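BIFUNCTIONAL PROTEIN Proline utilization A (PutA) (Corynebacterium freiburgense, PDB 5UX5) catalyses the two-step oxidation of proline to glutamate, joining an FAD-dependent proline dehydrogenase and an NAD-dependent aldehyde dehydrogenase in a single chain. Local coordinates at residues 567-572 against 881-886; 902-907 against 967-972. All blocks are in the same frame, centred on the assembly; numbering follows the deposited sequence.

How the contacts relate
Going from the N terminus, the chain first passes through the proline dehydrogenase barrel and then enters the aldehyde dehydrogenase region, where contact 1 and the first segment of contact 2 lie. Contact 1 closes a long loop of about 300 residues, from helix 550-574 to the loop between strands 870-873 and 890-891. Contact 2 opens only afterwards and closes a much shorter one, from the loop before strand 911-915 to strand 965-980, later in the chain. The two therefore follow in series, neither nested nor crossed, yet their centres lie about 9 Å apart. Tyr-567 OH meets Gly-902 N, and Gln-885 NE2 meets Asn-967 OD1, in probable hydrogen bonds.

Contact 1 (567-572 against 881-886); sequences YARCAN and IVQRQP
Arg-569 and Gln-883 meet through a single polar link, in which NH2 of the arginine donates to OE1 of the glutamine at 2.8 Å. The bond is bent, with an N-H...O angle of 134°. Its geometry is oblique on both sides: NH2 is tilted from the carbonyl plane of the glutamine, and OE1 lies off the guanidinium plane. The two side chains cross at about a right angle, and their flat ends are turned 59° against each other. Gln-883 reaches out with CG anti to the backbone N (chi1 -169°) and the chain extended beyond it, whereas a bend about the CG-CD bond swings the Arg-569 guanidinium round so that NH2 is nearest to Gln-883 OE1.

The glutamine end is the closely packed one. Gln-883 is buried, its side chain touching Tyr-566 and Thr-960, and its backbone is hydrogen-bonded to Gly-902. Beside it Val-882 packs on Phe-563 and Tyr-566, and the loop is braced from within by Ile-881 N, which donates to Gln-885 OE1 over 2.7 Å. Arg-569, on helix 550-574, is the solvent-exposed side, although its guanidinium also makes a cation-pi contact with Phe-467. Tyr-567 packs against helix 599-611.

Contact 1 joins a helix of the aldehyde dehydrogenase region to a loop of the same region across little shared surface. Because Gln-883 is neutral, the link is a charge-to-dipole hydrogen bond, and the arginine probably keeps its positive charge, which also suits its place beside the Phe-467 ring.

Contact 2 (902-907 against 967-972); sequences GGPNYV and NVFRYR
Pro-904 and Phe-969 supply the apolar part of contact 2, meeting from opposite directions in a CH-pi interaction. Pro-904 CD sits over one face of the ring, 4.0 Å from the centroid of Phe-969 and 23° off the ring normal. It is displaced toward the rim, where it comes within 3.7 Å of Phe-969 CZ; beyond the rim, Pro-904 CG comes within 3.8 Å of Phe-969 CE2. A chi1 of -179° carries the ring of Phe-969 away from its own backbone N and out to the proline.

The polar part lies next to it. Asn-905 ND2 donates to Tyr-971 OH over 3.0 Å, nearly straight at 162°, and the hydroxyl lies close to the amide plane. Both groups have second partners: ND2 is also bonded to Glu-1058, and the tyrosine hydroxyl to Glu-952.

Pro-904 and Asn-905 occupy the middle of a type I turn from Gly-903 to Tyr-906, which packs this part of the aldehyde dehydrogenase region against strand 965-980, probably of the C-terminal domain. Pro-904 also touches Tyr-566, and Val-907 packs on Tyr-567, both of helix 550-574; the strand pairs with antiparallel strand 1056-1064, and Phe-953 of helix 936-953 meets Tyr-971 edge-to-face.

Contact 1 (567-572 against 881-886)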
ATOM      1  N   TYR A 567     -18.542   4.176   9.002  1.00 31.49           N
ATOM      2  CA  TYR A 567     -19.414   3.925  10.149  1.00 31.74           C
ATOM      3  C   TYR A 567     -20.710   4.705  10.031  1.00 33.74           C
ATOM      4  O   TYR A 567     -21.726   4.288  10.598  1.00 30.52           O
ATOM      5  CB  TYR A 567     -18.716   4.229  11.483  1.00 28.64           C
ATOM      6  CG  TYR A 567     -17.535   3.301  11.804  1.00 29.16           C
ATOM      7  CD1 TYR A 567     -17.531   1.966  11.407  1.00 22.15           C
ATOM      8  CD2 TYR A 567     -16.418   3.773  12.489  1.00 30.73           C
ATOM      9  CE1 TYR A 567     -16.443   1.131  11.688  1.00 19.59           C
ATOM     10  CE2 TYR A 567     -15.330   2.934  12.782  1.00 31.74           C
ATOM     11  CZ  TYR A 567     -15.350   1.612  12.377  1.00 28.65           C
ATOM     12  OH  TYR A 567     -14.272   0.778  12.652  1.00 30.52           O
ATOM     13  N   ALA A 568     -20.705   5.819   9.291  1.00 36.10           N
ATOM     14  CA  ALA A 568     -21.966   6.486   8.959  1.00 33.49           C
ATOM     15  C   ALA A 568     -22.890   5.565   8.162  1.00 37.60           C
ATOM     16  O   ALA A 568     -24.069   5.410   8.498  1.00 43.09           O
ATOM     17  CB  ALA A 568     -21.698   7.774   8.194  1.00 36.02           C
ATOM     18  N   ARG A 569     -22.370   4.943   7.097  1.00 39.20           N
ATOM     19  CA  ARG A 569     -23.161   3.979   6.339  1.00 33.46           C
ATOM     20  C   ARG A 569     -23.616   2.831   7.227  1.00 35.49           C
ATOM     21  O   ARG A 569     -24.764   2.390   7.128  1.00 40.96           O
ATOM     22  CB  ARG A 569     -22.368   3.426   5.148  1.00 30.12           C
ATOM     23  CG  ARG A 569     -22.651   4.071   3.791  1.00 46.23           C
ATOM     24  CD  ARG A 569     -21.715   3.484   2.702  1.00 68.27           C
ATOM     25  NE  ARG A 569     -21.331   2.089   2.987  1.00 78.33           N
ATOM     26  CZ  ARG A 569     -20.612   1.295   2.183  1.00 70.71           C
ATOM     27  NH1 ARG A 569     -20.169   1.727   0.998  1.00 59.48           N
ATOM     28  NH2 ARG A 569     -20.343   0.051   2.578  1.00 67.61           N
ATOM     29  N   CYS A 570     -22.737   2.340   8.107  1.00 38.42           N
ATOM     30  CA  CYS A 570     -23.107   1.226   8.982  1.00 38.14           C
ATOM     31  C   CYS A 570     -24.250   1.606   9.904  1.00 41.24           C
ATOM     32  O   CYS A 570     -25.113   0.780  10.212  1.00 48.17           O
ATOM     33  CB  CYS A 570     -21.918   0.776   9.815  1.00 31.48           C
ATOM     34  SG  CYS A 570     -20.795  -0.192   8.923  1.00 51.35           S
ATOM     35  N   ALA A 571     -24.245   2.843  10.385  1.00 29.96           N
ATOM     36  CA  ALA A 571     -25.282   3.269  11.302  1.00 21.63           C
ATOM     37  C   ALA A 571     -26.650   3.170  10.643  1.00 37.48           C
ATOM     38  O   ALA A 571     -27.622   2.702  11.258  1.00 44.59           O
ATOM     39  CB  ALA A 571     -24.990   4.690  11.777  1.00 22.02           C
ATOM     40  N   ASN A 572     -26.746   3.574   9.379  1.00 33.92           N
ATOM     41  CA  ASN A 572     -27.989   3.343   8.651  1.00 35.34           C
ATOM     42  C   ASN A 572     -28.301   1.856   8.520  1.00 31.81           C
ATOM     43  O   ASN A 572     -29.457   1.450   8.638  1.00 32.82           O
ATOM     44  CB  ASN A 572     -27.947   4.057   7.305  1.00 30.86           C
ATOM     45  CG  ASN A 572     -28.200   5.538   7.467  1.00 34.72           C
ATOM     46  OD1 ASN A 572     -27.308   6.362   7.335  1.00 34.93           O
ATOM     47  ND2 ASN A 572     -29.439   5.876   7.799  1.00 42.77           N
ATOM     48  N   ILE A 881      -6.906  -1.026   4.646  1.00 29.95           N
ATOM     49  CA  ILE A 881      -7.767   0.068   4.234  1.00 19.25           C
ATOM     50  C   ILE A 881      -9.209  -0.288   4.574  1.00 27.32           C
ATOM     51  O   ILE A 881      -9.687  -1.384   4.250  1.00 26.42           O
ATOM     52  CB  ILE A 881      -7.565   0.394   2.747  1.00 19.23           C
ATOM     53  CG1 ILE A 881      -6.229   1.165   2.594  1.00 19.44           C
ATOM     54  CG2 ILE A 881      -8.698   1.232   2.259  1.00 21.38           C
ATOM     55  CD1 ILE A 881      -5.585   1.050   1.276  1.00 19.50           C
ATOM     56  N   VAL A 882      -9.899   0.655   5.218  1.00 26.17           N
ATOM     57  CA  VAL A 882     -11.279   0.524   5.660  1.00 19.03           C
ATOM     58  C   VAL A 882     -12.108  -0.161   4.589  1.00 22.91           C
ATOM     59  O   VAL A 882     -11.988   0.140   3.403  1.00 28.59           O
ATOM     60  CB  VAL A 882     -11.886   1.892   5.992  1.00 19.17           C
ATOM     61  CG1 VAL A 882     -13.378   1.749   6.171  1.00 36.82           C
ATOM     62  CG2 VAL A 882     -11.256   2.463   7.229  1.00 19.38           C
ATOM     63  N   GLN A 883     -12.881  -1.151   5.005  1.00 18.92           N
ATOM     64  CA  GLN A 883     -13.788  -1.916   4.163  1.00 27.94           C
ATOM     65  C   GLN A 883     -13.084  -2.819   3.157  1.00 34.55           C
ATOM     66  O   GLN A 883     -13.590  -3.902   2.856  1.00 36.61           O
ATOM     67  CB  GLN A 883     -14.769  -0.993   3.462  1.00 24.28           C
ATOM     68  CG  GLN A 883     -15.848  -1.774   2.809  1.00 35.67           C
ATOM     69  CD  GLN A 883     -16.639  -0.943   1.834  1.00 47.56           C
ATOM     70  OE1 GLN A 883     -17.872  -0.975   1.846  1.00 49.83           O
ATOM     71  NE2 GLN A 883     -15.937  -0.183   0.983  1.00 45.24           N
ATOM     72  N   ARG A 884     -11.932  -2.396   2.620  1.00 41.24           N
ATOM     73  CA  ARG A 884     -11.138  -3.294   1.779  1.00 29.97           C
ATOM     74  C   ARG A 884     -10.586  -4.443   2.601  1.00 26.79           C
ATOM     75  O   ARG A 884     -10.700  -5.607   2.211  1.00 28.08           O
ATOM     76  CB  ARG A 884      -9.988  -2.546   1.117  1.00 32.89           C
ATOM     77  CG  ARG A 884     -10.318  -1.723  -0.092  1.00 36.76           C
ATOM     78  CD  ARG A 884      -9.032  -1.350  -0.801  1.00 33.89           C
ATOM     79  NE  ARG A 884      -9.151  -0.155  -1.627  1.00 38.41           N
ATOM     80  CZ  ARG A 884      -8.105   0.459  -2.176  1.00 29.51           C
ATOM     81  NH1 ARG A 884      -6.892  -0.011  -1.975  1.00 28.47           N
ATOM     82  NH2 ARG A 884      -8.267   1.544  -2.909  1.00 24.99           N
ATOM     83  N   GLN A 885      -9.899  -4.120   3.697  1.00 33.35           N
ATOM     84  CA  GLN A 885      -9.340  -5.099   4.635  1.00 34.68           C
ATOM     85  C   GLN A 885      -9.794  -4.668   6.022  1.00 35.61           C
ATOM     86  O   GLN A 885      -9.096  -3.909   6.710  1.00 40.84           O
ATOM     87  CB  GLN A 885      -7.815  -5.173   4.546  1.00 32.02           C
ATOM     88  CG  GLN A 885      -7.289  -5.477   3.149  1.00 31.23           C
ATOM     89  CD  GLN A 885      -6.917  -4.208   2.401  1.00 32.42           C
ATOM     90  OE1 GLN A 885      -6.660  -3.168   3.024  1.00 32.06           O
ATOM     91  NE2 GLN A 885      -6.922  -4.274   1.059  1.00 26.97           N
ATOM     92  N   PRO A 886     -10.999  -5.057   6.426  1.00 34.69           N
ATOM     93  CA  PRO A 886     -11.407  -4.859   7.820  1.00 34.66           C
ATOM     94  C   PRO A 886     -10.370  -5.467   8.751  1.00 32.58           C
ATOM     95  O   PRO A 886      -9.844  -6.554   8.497  1.00 32.92           O
ATOM     96  CB  PRO A 886     -12.739  -5.595   7.894  1.00 34.42           C
ATOM     97  CG  PRO A 886     -13.224  -5.622   6.471  1.00 26.48           C
ATOM     98  CD  PRO A 886     -12.039  -5.717   5.622  1.00 25.11           C
TER

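Contact 2 (902-907 against 967-972)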
ATOM      1  N   GLY A 902     -13.443  -1.224  10.828  1.00 20.90           N
ATOM      2  CA  GLY A 902     -13.571  -1.092   9.394  1.00 24.57           C
ATOM      3  C   GLY A 902     -14.269  -2.241   8.712  1.00 31.02           C
ATOM      4  O   GLY A 902     -14.092  -2.423   7.506  1.00 38.73           O
ATOM      5  N   GLY A 903     -15.067  -3.021   9.447  1.00 31.55           N
ATOM      6  CA  GLY A 903     -15.893  -4.068   8.875  1.00 19.14           C
ATOM      7  C   GLY A 903     -17.323  -3.831   9.286  1.00 20.85           C
ATOM      8  O   GLY A 903     -17.607  -2.954  10.103  1.00 31.99           O
ATOM      9  N   PRO A 904     -18.261  -4.586   8.710  1.00 21.91           N
ATOM     10  CA  PRO A 904     -19.686  -4.247   8.862  1.00 19.49           C
ATOM     11  C   PRO A 904     -20.300  -4.547  10.228  1.00 30.16           C
ATOM     12  O   PRO A 904     -21.408  -4.063  10.488  1.00 35.70           O
ATOM     13  CB  PRO A 904     -20.353  -5.088   7.774  1.00 19.73           C
ATOM     14  CG  PRO A 904     -19.435  -6.236   7.604  1.00 21.10           C
ATOM     15  CD  PRO A 904     -18.066  -5.678   7.748  1.00 23.49           C
ATOM     16  N   ASN A 905     -19.628  -5.267  11.124  1.00 32.85           N
ATOM     17  CA  ASN A 905     -20.241  -5.674  12.381  1.00 26.56           C
ATOM     18  C   ASN A 905     -19.747  -4.878  13.571  1.00 33.80           C
ATOM     19  O   ASN A 905     -20.220  -5.114  14.695  1.00 41.99           O
ATOM     20  CB  ASN A 905     -19.969  -7.154  12.635  1.00 19.95           C
ATOM     21  CG  ASN A 905     -20.612  -8.018  11.623  1.00 27.90           C
ATOM     22  OD1 ASN A 905     -21.777  -7.809  11.272  1.00 47.99           O
ATOM     23  ND2 ASN A 905     -19.867  -8.985  11.111  1.00 20.30           N
ATOM     24  N   TYR A 906     -18.844  -3.919  13.344  1.00 30.88           N
ATOM     25  CA  TYR A 906     -18.152  -3.223  14.423  1.00 26.66           C
ATOM     26  C   TYR A 906     -19.094  -2.286  15.184  1.00 26.98           C
ATOM     27  O   TYR A 906     -19.221  -2.374  16.408  1.00 36.78           O
ATOM     28  CB  TYR A 906     -16.960  -2.467  13.836  1.00 19.57           C
ATOM     29  CG  TYR A 906     -16.015  -1.915  14.853  1.00 19.79           C
ATOM     30  CD1 TYR A 906     -15.046  -2.721  15.437  1.00 23.70           C
ATOM     31  CD2 TYR A 906     -16.094  -0.573  15.254  1.00 19.97           C
ATOM     32  CE1 TYR A 906     -14.172  -2.202  16.402  1.00 24.12           C
ATOM     33  CE2 TYR A 906     -15.233  -0.050  16.217  1.00 20.31           C
ATOM     34  CZ  TYR A 906     -14.272  -0.871  16.783  1.00 21.32           C
ATOM     35  OH  TYR A 906     -13.416  -0.355  17.726  1.00 29.37           O
ATOM     36  N   VAL A 907     -19.733  -1.355  14.485  1.00 19.84           N
ATOM     37  CA  VAL A 907     -20.705  -0.487  15.137  1.00 20.12           C
ATOM     38  C   VAL A 907     -21.727  -1.295  15.933  1.00 28.62           C
ATOM     39  O   VAL A 907     -22.048  -0.962  17.080  1.00 27.44           O
ATOM     40  CB  VAL A 907     -21.395   0.398  14.089  1.00 24.12           C
ATOM     41  CG1 VAL A 907     -22.626   1.034  14.705  1.00 22.31           C
ATOM     42  CG2 VAL A 907     -20.416   1.450  13.547  1.00 22.33           C
ATOM     43  N   ASN A 967     -10.240  -8.492  -2.504  1.00 27.63           N
ATOM     44  CA  ASN A 967     -10.352  -8.192  -1.077  1.00 28.81           C
ATOM     45  C   ASN A 967     -11.630  -8.825  -0.525  1.00 34.00           C
ATOM     46  O   ASN A 967     -12.724  -8.278  -0.705  1.00 40.27           O
ATOM     47  CB  ASN A 967     -10.286  -6.685  -0.842  1.00 21.13           C
ATOM     48  CG  ASN A 967      -8.889  -6.112  -1.164  1.00 29.40           C
ATOM     49  OD1 ASN A 967      -7.931  -6.373  -0.434  1.00 30.20           O
ATOM     50  ND2 ASN A 967      -8.784  -5.318  -2.230  1.00 32.25           N
ATOM     51  N   VAL A 968     -11.471  -9.954   0.185  1.00 30.20           N
ATOM     52  CA  VAL A 968     -12.565 -10.833   0.614  1.00 27.73           C
ATOM     53  C   VAL A 968     -12.844 -10.687   2.109  1.00 27.17           C
ATOM     54  O   VAL A 968     -11.922 -10.635   2.930  1.00 33.85           O
ATOM     55  CB  VAL A 968     -12.230 -12.296   0.256  1.00 23.26           C
ATOM     56  CG1 VAL A 968     -13.155 -13.249   0.914  1.00 22.60           C
ATOM     57  CG2 VAL A 968     -12.305 -12.476  -1.252  1.00 22.61           C
ATOM     58  N   PHE A 969     -14.130 -10.645   2.462  1.00 27.33           N
ATOM     59  CA  PHE A 969     -14.587 -10.596   3.849  1.00 24.54           C
ATOM     60  C   PHE A 969     -15.411 -11.850   4.099  1.00 30.66           C
ATOM     61  O   PHE A 969     -16.445 -12.055   3.455  1.00 41.49           O
ATOM     62  CB  PHE A 969     -15.426  -9.349   4.117  1.00 20.45           C
ATOM     63  CG  PHE A 969     -15.906  -9.244   5.526  1.00 25.41           C
ATOM     64  CD1 PHE A 969     -15.058  -8.797   6.523  1.00 21.46           C
ATOM     65  CD2 PHE A 969     -17.207  -9.617   5.870  1.00 23.39           C
ATOM     66  CE1 PHE A 969     -15.497  -8.726   7.837  1.00 20.63           C
ATOM     67  CE2 PHE A 969     -17.649  -9.550   7.184  1.00 21.42           C
ATOM     68  CZ  PHE A 969     -16.793  -9.116   8.171  1.00 20.16           C
ATOM     69  N   ARG A 970     -14.950 -12.695   5.011  1.00 21.74           N
ATOM     70  CA  ARG A 970     -15.588 -13.975   5.210  1.00 22.40           C
ATOM     71  C   ARG A 970     -15.589 -14.319   6.686  1.00 33.95           C
ATOM     72  O   ARG A 970     -14.844 -13.747   7.493  1.00 25.07           O
ATOM     73  CB  ARG A 970     -14.914 -15.103   4.395  1.00 23.13           C
ATOM     74  CG  ARG A 970     -13.492 -15.422   4.771  1.00 26.35           C
ATOM     75  CD  ARG A 970     -12.902 -16.498   3.858  1.00 27.42           C
ATOM     76  NE  ARG A 970     -11.622 -16.999   4.355  1.00 27.12           N
ATOM     77  CZ  ARG A 970     -11.025 -18.103   3.915  1.00 33.00           C
ATOM     78  NH1 ARG A 970     -11.606 -18.847   2.982  1.00 31.31           N
ATOM     79  NH2 ARG A 970      -9.853 -18.475   4.414  1.00 25.84           N
ATOM     80  N   TYR A 971     -16.430 -15.298   7.019  1.00 29.44           N
ATOM     81  CA  TYR A 971     -16.529 -15.794   8.376  1.00 24.29           C
ATOM     82  C   TYR A 971     -15.911 -17.180   8.449  1.00 27.57           C
ATOM     83  O   TYR A 971     -16.163 -18.017   7.582  1.00 30.98           O
ATOM     84  CB  TYR A 971     -17.989 -15.809   8.816  1.00 26.51           C
ATOM     85  CG  TYR A 971     -18.646 -14.443   8.804  1.00 25.24           C
ATOM     86  CD1 TYR A 971     -19.186 -13.918   7.638  1.00 29.40           C
ATOM     87  CD2 TYR A 971     -18.678 -13.646   9.962  1.00 23.63           C
ATOM     88  CE1 TYR A 971     -19.799 -12.661   7.626  1.00 28.38           C
ATOM     89  CE2 TYR A 971     -19.274 -12.382   9.956  1.00 25.39           C
ATOM     90  CZ  TYR A 971     -19.831 -11.906   8.782  1.00 30.46           C
ATOM     91  OH  TYR A 971     -20.435 -10.685   8.757  1.00 29.36           O
ATOM     92  N   ARG A 972     -15.081 -17.414   9.460  1.00 26.95           N
ATOM     93  CA  ARG A 972     -14.483 -18.734   9.727  1.00 30.64           C
ATOM     94  C   ARG A 972     -15.084 -19.343  10.991  1.00 29.27           C
ATOM     95  O   ARG A 972     -15.424 -18.617  11.933  1.00 30.93           O
ATOM     96  CB  ARG A 972     -12.960 -18.676   9.925  1.00 35.00           C
ATOM     97  CG  ARG A 972     -12.200 -18.029   8.818  1.00 30.34           C
ATOM     98  CD  ARG A 972     -12.428 -18.795   7.551  1.00 31.05           C
ATOM     99  NE  ARG A 972     -11.607 -19.985   7.462  1.00 26.57           N
ATOM    100  CZ  ARG A 972     -11.722 -20.870   6.482  1.00 28.91           C
ATOM    101  NH1 ARG A 972     -12.636 -20.659   5.546  1.00 29.31           N
ATOM    102  NH2 ARG A 972     -10.920 -21.934   6.427  1.00 28.42           N
TER